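Local coordinates for protein acetyl-CoA acetyltransferase (Mycobacterium smegmatis, PDB 4EGV) that is a monomeric thiolase-like protein of type 1 that probably has acyltransferase activity, at residues Ile68-Gly73 and Asp135-Phe140; Ser41-Ala46 and Arg95-Asn100. All coordinates share one frame; numbering follows the deposited sequence.

Interaction 1: Ile68-Gly73 and Asp135-Phe140; sequences IDTVAG and DVVLIF
Phe140 lays one face of its ring against Ala72 O of the parallel neighbouring strand, and the backbone N of the same residue bonds to that oxygen at 3.1 Å. The ring turns towards strand 70-73 because its CG sits between the backbone N and the carbonyl carbon, chi1 47°. Ala72 O thereby stands 3.7 Å above the ring plane, over its centre. Val71 CB meets Phe140 CE2 at 3.7 Å and Gly73 CA meets CE1, both obliquely.

Between Thr70 and Phe140 the bonding is that of a regular parallel pair: Leu138 N donates to Thr70 O, and Ala72 N to Leu138 O at 2.9 Å. Strands 70-73 and 136-143 belong to the half of the thiolase fold whose mixed sheet has the strand order 3-2-4-5-1, with strand 107-110 on the far side of 70-73 and strand 271-279 beyond 136-143. Thr70, Ala72, Val137 and Ile139 face one way, where Phe125 of helix 117-130 packs on the first three; Val71, Leu138 and Phe140 face helix 93-101.

At the other end Val136 O takes a bond from Asp69 N and a weak one from Thr70 N, and side chains join in. Ile68 lays CG1 against Val136 CG1 at 3.9 Å, the two side chains crossing at about a right angle. Beside it the carboxylate of Asp69 receives Val136 N at OD2, 3.0 Å away and from above the carboxylate plane, while Asp135 N adds weak bonds to both oxygens.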
ATOM      1  N   ILE A  68       7.810 -18.139 -21.336  1.00 39.02           N
ATOM      2  CA  ILE A  68       6.905 -17.098 -20.837  1.00 38.44           C
ATOM      3  C   ILE A  68       5.789 -16.732 -21.850  1.00 38.72           C
ATOM      4  O   ILE A  68       6.066 -16.289 -22.962  1.00 38.17           O
ATOM      5  CB  ILE A  68       7.661 -15.796 -20.386  1.00 38.00           C
ATOM      6  CG1 ILE A  68       8.579 -16.075 -19.213  1.00 36.80           C
ATOM      7  CG2 ILE A  68       6.683 -14.696 -20.002  1.00 36.30           C
ATOM      8  CD1 ILE A  68       9.633 -15.020 -18.985  1.00 32.92           C
ATOM      9  N   ASP A  69       4.543 -16.906 -21.429  1.00 38.55           N
ATOM     10  CA  ASP A  69       3.414 -16.610 -22.260  1.00 39.16           C
ATOM     11  C   ASP A  69       2.728 -15.259 -21.948  1.00 38.74           C
ATOM     12  O   ASP A  69       2.027 -14.697 -22.810  1.00 38.53           O
ATOM     13  CB  ASP A  69       2.424 -17.801 -22.327  1.00 40.00           C
ATOM     14  CG  ASP A  69       1.898 -18.282 -20.923  1.00 43.46           C
ATOM     15  OD1 ASP A  69       1.173 -17.552 -20.191  1.00 44.63           O
ATOM     16  OD2 ASP A  69       2.180 -19.449 -20.564  1.00 46.01           O
ATOM     17  N   THR A  70       2.934 -14.731 -20.735  1.00 38.06           N
ATOM     18  CA  THR A  70       2.403 -13.419 -20.381  1.00 37.12           C
ATOM     19  C   THR A  70       3.388 -12.615 -19.582  1.00 35.89           C
ATOM     20  O   THR A  70       4.009 -13.142 -18.677  1.00 35.12           O
ATOM     21  CB  THR A  70       1.124 -13.517 -19.564  1.00 37.50           C
ATOM     22  OG1 THR A  70       0.267 -14.455 -20.194  1.00 37.53           O
ATOM     23  CG2 THR A  70       0.428 -12.164 -19.506  1.00 37.51           C
ATOM     24  N   VAL A  71       3.515 -11.342 -19.953  1.00 34.67           N
ATOM     25  CA  VAL A  71       4.192 -10.348 -19.149  1.00 33.61           C
ATOM     26  C   VAL A  71       3.219  -9.273 -18.698  1.00 33.54           C
ATOM     27  O   VAL A  71       2.315  -8.859 -19.420  1.00 33.25           O
ATOM     28  CB  VAL A  71       5.422  -9.709 -19.817  1.00 33.45           C
ATOM     29  CG1 VAL A  71       6.429 -10.754 -20.113  1.00 33.76           C
ATOM     30  CG2 VAL A  71       5.063  -8.973 -21.062  1.00 33.01           C
ATOM     31  N   ALA A  72       3.399  -8.834 -17.474  1.00 32.87           N
ATOM     32  CA  ALA A  72       2.569  -7.837 -16.950  1.00 32.69           C
ATOM     33  C   ALA A  72       3.498  -6.866 -16.244  1.00 32.76           C
ATOM     34  O   ALA A  72       4.409  -7.262 -15.522  1.00 32.85           O
ATOM     35  CB  ALA A  72       1.542  -8.460 -16.006  1.00 32.62           C
ATOM     36  N   GLY A  73       3.297  -5.586 -16.499  1.00 32.72           N
ATOM     37  CA  GLY A  73       4.033  -4.538 -15.821  1.00 33.33           C
ATOM     38  C   GLY A  73       3.157  -3.594 -15.026  1.00 33.94           C
ATOM     39  O   GLY A  73       2.001  -3.297 -15.377  1.00 33.19           O
ATOM     40  N   ASP A 135       0.317 -20.237 -18.218  1.00 45.12           N
ATOM     41  CA  ASP A 135       1.258 -21.251 -17.742  1.00 45.15           C
ATOM     42  C   ASP A 135       2.534 -20.697 -17.116  1.00 43.57           C
ATOM     43  O   ASP A 135       2.973 -21.114 -16.119  1.00 43.14           O
ATOM     44  CB  ASP A 135       1.648 -22.191 -18.878  1.00 46.32           C
ATOM     45  CG  ASP A 135       0.556 -23.143 -19.271  1.00 49.36           C
ATOM     46  OD1 ASP A 135       0.055 -23.863 -18.440  1.00 50.04           O
ATOM     47  OD2 ASP A 135       0.209 -23.178 -20.422  1.00 51.52           O
ATOM     48  N   VAL A 136       3.145 -19.765 -17.762  1.00 41.89           N
ATOM     49  CA  VAL A 136       4.293 -19.024 -17.235  1.00 39.97           C
ATOM     50  C   VAL A 136       4.122 -17.511 -17.379  1.00 38.71           C
ATOM     51  O   VAL A 136       3.963 -16.983 -18.475  1.00 37.74           O
ATOM     52  CB  VAL A 136       5.623 -19.451 -17.874  1.00 39.99           C
ATOM     53  CG1 VAL A 136       6.804 -18.805 -17.158  1.00 38.53           C
ATOM     54  CG2 VAL A 136       5.747 -20.942 -17.882  1.00 39.64           C
ATOM     55  N   VAL A 137       4.168 -16.826 -16.252  1.00 37.06           N
ATOM     56  CA  VAL A 137       3.911 -15.418 -16.226  1.00 35.65           C
ATOM     57  C   VAL A 137       5.068 -14.692 -15.562  1.00 34.00           C
ATOM     58  O   VAL A 137       5.617 -15.149 -14.595  1.00 33.22           O
ATOM     59  CB  VAL A 137       2.589 -15.132 -15.458  1.00 36.16           C
ATOM     60  CG1 VAL A 137       2.308 -13.606 -15.314  1.00 36.30           C
ATOM     61  CG2 VAL A 137       1.419 -15.851 -16.112  1.00 35.32           C
ATOM     62  N   LEU A 138       5.429 -13.548 -16.112  1.00 32.53           N
ATOM     63  CA  LEU A 138       6.404 -12.642 -15.508  1.00 30.92           C
ATOM     64  C   LEU A 138       5.771 -11.299 -15.159  1.00 30.06           C
ATOM     65  O   LEU A 138       5.181 -10.650 -15.984  1.00 29.14           O
ATOM     66  CB  LEU A 138       7.636 -12.426 -16.418  1.00 30.91           C
ATOM     67  CG  LEU A 138       8.784 -11.596 -15.819  1.00 30.28           C
ATOM     68  CD1 LEU A 138       9.347 -12.291 -14.563  1.00 29.95           C
ATOM     69  CD2 LEU A 138       9.888 -11.329 -16.801  1.00 26.65           C
ATOM     70  N   ILE A 139       5.908 -10.904 -13.904  1.00 29.64           N
ATOM     71  CA  ILE A 139       5.441  -9.636 -13.408  1.00 29.52           C
ATOM     72  C   ILE A 139       6.640  -8.734 -13.067  1.00 28.54           C
ATOM     73  O   ILE A 139       7.665  -9.216 -12.607  1.00 28.22           O
ATOM     74  CB  ILE A 139       4.563  -9.921 -12.196  1.00 30.28           C
ATOM     75  CG1 ILE A 139       3.248 -10.543 -12.647  1.00 31.78           C
ATOM     76  CG2 ILE A 139       4.256  -8.677 -11.366  1.00 31.05           C
ATOM     77  CD1 ILE A 139       2.522 -11.270 -11.517  1.00 34.69           C
ATOM     78  N   PHE A 140       6.550  -7.443 -13.329  1.00 27.49           N
ATOM     79  CA  PHE A 140       7.678  -6.579 -13.037  1.00 27.40           C
ATOM     80  C   PHE A 140       7.219  -5.140 -12.891  1.00 27.66           C
ATOM     81  O   PHE A 140       6.101  -4.794 -13.264  1.00 26.20           O
ATOM     82  CB  PHE A 140       8.805  -6.705 -14.085  1.00 27.94           C
ATOM     83  CG  PHE A 140       8.318  -6.663 -15.501  1.00 29.03           C
ATOM     84  CD1 PHE A 140       7.894  -5.473 -16.074  1.00 27.46           C
ATOM     85  CD2 PHE A 140       8.230  -7.831 -16.244  1.00 30.57           C
ATOM     86  CE1 PHE A 140       7.411  -5.430 -17.374  1.00 29.33           C
ATOM     87  CE2 PHE A 140       7.721  -7.802 -17.582  1.00 32.74           C
ATOM     88  CZ  PHE A 140       7.323  -6.585 -18.128  1.00 32.07           C
TER

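Interaction 2: Ser41-Ala46 and Arg95-Asn100; sequences SSVELA and RSVARN
Val43 meets three residues of the facing helix: its CG1 touches Ser96 and Asn100, and its backbone oxygen and CG1 lie near Val97. The tightly packed, buried part lies inward, where Ala46 CB rests on Val97 CG2 at 3.8 Å. Val97 CG2 also lies 4.0 Å from Val43 O. The other methyl of Val97, CG1, is anti to the backbone N (chi1 166°) and packs on Phe140 of the sheet, while Ala46 touches Ser142.

On the solvent side the contacts are more polar, and burial is less complete: Val43 and Ser96 are partly exposed and Asn100 is exposed. Both methyls of Val43 straddle Ser96 CB, each at 4.0 Å; the hydroxyl of Ser96 is engaged by Asn92 O instead. Asn100 reaches across Val43 at about a right angle, bringing ND2 to 3.5 Å from Val43 CG1, and this amide nitrogen is hydrogen-bonded to Thr47 OG1. Asn100 thus borders Val43 CG1 on the solvent side.

The start of helix 42-56 is secured within its own first turn: Glu44 N donates to Ser41 OG at 3.1 Å, and Ser41 N to the anti lone pair of Glu44 OE1 at 3.0 Å. This reciprocal pair is a capping box. The axes of the two short segments come within 9.2 Å at 52°, in an arrangement typical of helices layered on one face of a thiolase-fold sheet.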
ATOM      1  N   SER A  41      17.178   3.628 -17.580  1.00 46.58           N
ATOM      2  CA  SER A  41      15.817   3.914 -17.915  1.00 44.30           C
ATOM      3  C   SER A  41      14.944   3.005 -17.112  1.00 43.39           C
ATOM      4  O   SER A  41      15.413   2.069 -16.531  1.00 42.53           O
ATOM      5  CB  SER A  41      15.582   3.742 -19.404  1.00 43.75           C
ATOM      6  OG  SER A  41      15.382   2.422 -19.734  1.00 40.96           O
ATOM      7  N   SER A  42      13.666   3.287 -17.058  1.00 41.80           N
ATOM      8  CA  SER A  42      12.805   2.428 -16.269  1.00 41.11           C
ATOM      9  C   SER A  42      12.688   1.002 -16.885  1.00 40.43           C
ATOM     10  O   SER A  42      12.614   0.029 -16.139  1.00 40.10           O
ATOM     11  CB  SER A  42      11.469   3.118 -15.903  1.00 41.12           C
ATOM     12  OG  SER A  42      10.421   2.886 -16.832  1.00 41.63           O
ATOM     13  N   VAL A  43      12.741   0.891 -18.231  1.00 39.65           N
ATOM     14  CA  VAL A  43      12.827  -0.400 -18.932  1.00 38.07           C
ATOM     15  C   VAL A  43      14.064  -1.122 -18.462  1.00 37.69           C
ATOM     16  O   VAL A  43      13.980  -2.261 -18.041  1.00 37.90           O
ATOM     17  CB  VAL A  43      12.772  -0.242 -20.485  1.00 38.07           C
ATOM     18  CG1 VAL A  43      13.366  -1.430 -21.215  1.00 36.42           C
ATOM     19  CG2 VAL A  43      11.342  -0.006 -20.938  1.00 36.88           C
ATOM     20  N   GLU A  44      15.201  -0.445 -18.479  1.00 37.39           N
ATOM     21  CA  GLU A  44      16.480  -1.080 -18.110  1.00 37.44           C
ATOM     22  C   GLU A  44      16.459  -1.673 -16.673  1.00 35.60           C
ATOM     23  O   GLU A  44      16.997  -2.753 -16.421  1.00 34.46           O
ATOM     24  CB  GLU A  44      17.699  -0.122 -18.347  1.00 37.64           C
ATOM     25  CG  GLU A  44      18.103   0.141 -19.867  1.00 41.48           C
ATOM     26  CD  GLU A  44      19.208   1.271 -20.090  1.00 46.39           C
ATOM     27  OE1 GLU A  44      19.059   2.436 -19.635  1.00 45.92           O
ATOM     28  OE2 GLU A  44      20.240   0.985 -20.735  1.00 46.01           O
ATOM     29  N   LEU A  45      15.822  -0.952 -15.762  1.00 34.36           N
ATOM     30  CA  LEU A  45      15.710  -1.360 -14.356  1.00 33.34           C
ATOM     31  C   LEU A  45      14.818  -2.592 -14.103  1.00 33.14           C
ATOM     32  O   LEU A  45      15.112  -3.461 -13.272  1.00 31.72           O
ATOM     33  CB  LEU A  45      15.193  -0.205 -13.518  1.00 33.04           C
ATOM     34  CG  LEU A  45      16.095   1.011 -13.267  1.00 33.20           C
ATOM     35  CD1 LEU A  45      15.321   2.217 -12.758  1.00 31.13           C
ATOM     36  CD2 LEU A  45      17.300   0.724 -12.399  1.00 30.35           C
ATOM     37  N   ALA A  46      13.712  -2.634 -14.833  1.00 33.02           N
ATOM     38  CA  ALA A  46      12.800  -3.739 -14.817  1.00 32.67           C
ATOM     39  C   ALA A  46      13.456  -4.922 -15.482  1.00 32.15           C
ATOM     40  O   ALA A  46      13.199  -6.036 -15.129  1.00 32.28           O
ATOM     41  CB  ALA A  46      11.509  -3.357 -15.545  1.00 32.44           C
ATOM     42  N   ARG A  95       6.495  -5.256 -23.309  1.00 34.41           N
ATOM     43  CA  ARG A  95       7.244  -5.899 -24.435  1.00 34.09           C
ATOM     44  C   ARG A  95       8.726  -5.524 -24.609  1.00 33.89           C
ATOM     45  O   ARG A  95       9.497  -6.352 -25.048  1.00 33.95           O
ATOM     46  CB  ARG A  95       6.526  -5.757 -25.784  1.00 33.90           C
ATOM     47  CG  ARG A  95       5.520  -6.811 -25.961  1.00 32.39           C
ATOM     48  CD  ARG A  95       4.826  -6.807 -27.270  1.00 28.60           C
ATOM     49  NE  ARG A  95       3.617  -7.577 -27.054  1.00 27.42           N
ATOM     50  CZ  ARG A  95       3.575  -8.913 -26.942  1.00 25.90           C
ATOM     51  NH1 ARG A  95       4.689  -9.667 -27.043  1.00 23.64           N
ATOM     52  NH2 ARG A  95       2.396  -9.482 -26.688  1.00 21.95           N
ATOM     53  N   SER A  96       9.116  -4.297 -24.283  1.00 33.53           N
ATOM     54  CA  SER A  96      10.511  -3.941 -24.354  1.00 34.03           C
ATOM     55  C   SER A  96      11.310  -4.758 -23.337  1.00 34.58           C
ATOM     56  O   SER A  96      12.463  -5.085 -23.593  1.00 35.11           O
ATOM     57  CB  SER A  96      10.761  -2.447 -24.073  1.00 34.23           C
ATOM     58  OG  SER A  96       9.890  -1.546 -24.699  1.00 33.12           O
ATOM     59  N   VAL A  97      10.697  -5.033 -22.177  1.00 34.81           N
ATOM     60  CA  VAL A  97      11.308  -5.748 -21.077  1.00 34.62           C
ATOM     61  C   VAL A  97      11.436  -7.169 -21.511  1.00 34.59           C
ATOM     62  O   VAL A  97      12.465  -7.797 -21.288  1.00 34.06           O
ATOM     63  CB  VAL A  97      10.513  -5.592 -19.702  1.00 35.05           C
ATOM     64  CG1 VAL A  97      10.970  -6.626 -18.654  1.00 33.63           C
ATOM     65  CG2 VAL A  97      10.679  -4.183 -19.126  1.00 33.82           C
ATOM     66  N   ALA A  98      10.411  -7.647 -22.192  1.00 34.98           N
ATOM     67  CA  ALA A  98      10.394  -9.002 -22.728  1.00 35.65           C
ATOM     68  C   ALA A  98      11.515  -9.249 -23.748  1.00 36.37           C
ATOM     69  O   ALA A  98      12.139 -10.290 -23.715  1.00 35.89           O
ATOM     70  CB  ALA A  98       9.064  -9.280 -23.339  1.00 35.48           C
ATOM     71  N   ARG A  99      11.773  -8.269 -24.626  1.00 37.35           N
ATOM     72  CA  ARG A  99      12.687  -8.403 -25.754  1.00 38.73           C
ATOM     73  C   ARG A  99      14.072  -8.484 -25.164  1.00 38.17           C
ATOM     74  O   ARG A  99      14.896  -9.353 -25.518  1.00 37.50           O
ATOM     75  CB  ARG A  99      12.540  -7.211 -26.738  1.00 40.24           C
ATOM     76  CG  ARG A  99      12.929  -7.461 -28.273  1.00 45.55           C
ATOM     77  CD  ARG A  99      12.048  -6.580 -29.273  1.00 55.82           C
ATOM     78  NE  ARG A  99      12.176  -5.137 -28.967  1.00 61.63           N
ATOM     79  CZ  ARG A  99      11.205  -4.275 -28.622  1.00 62.07           C
ATOM     80  NH1 ARG A  99       9.916  -4.618 -28.550  1.00 61.08           N
ATOM     81  NH2 ARG A  99      11.563  -3.029 -28.350  1.00 60.81           N
ATOM     82  N   ASN A 100      14.297  -7.601 -24.219  1.00 38.39           N
ATOM     83  CA  ASN A 100      15.545  -7.559 -23.491  1.00 39.16           C
ATOM     84  C   ASN A 100      16.017  -8.818 -22.740  1.00 38.95           C
ATOM     85  O   ASN A 100      17.220  -9.024 -22.565  1.00 38.42           O
ATOM     86  CB  ASN A 100      15.480  -6.433 -22.486  1.00 39.64           C
ATOM     87  CG  ASN A 100      15.710  -5.090 -23.102  1.00 40.56           C
ATOM     88  OD1 ASN A 100      16.130  -4.964 -24.244  1.00 41.13           O
ATOM     89  ND2 ASN A 100      15.431  -4.073 -22.345  1.00 39.97           N
TER

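The centres of interactions 1 and 2 lie about 13 Å apart, and the two meet directly: Phe140 CE2 is 3.6 Å from Val97 CG1, and Phe140 CD1 is 4.2 Å from Ala46 CB. Interaction 1 joins two strands of the mixed sheet, and interaction 2 joins two helices on one of its faces. Along the chain the segments alternate, 41-46, 68-73, 95-100 and then 135-140, strand 70-73 and helix 93-101 being consecutive elements in the modelled chain. The interleaving ties sheet and helix layer together towards one end of the monomer, the centres of interactions 1 and 2 lying about 22 and 24 Å from the centre of the chain.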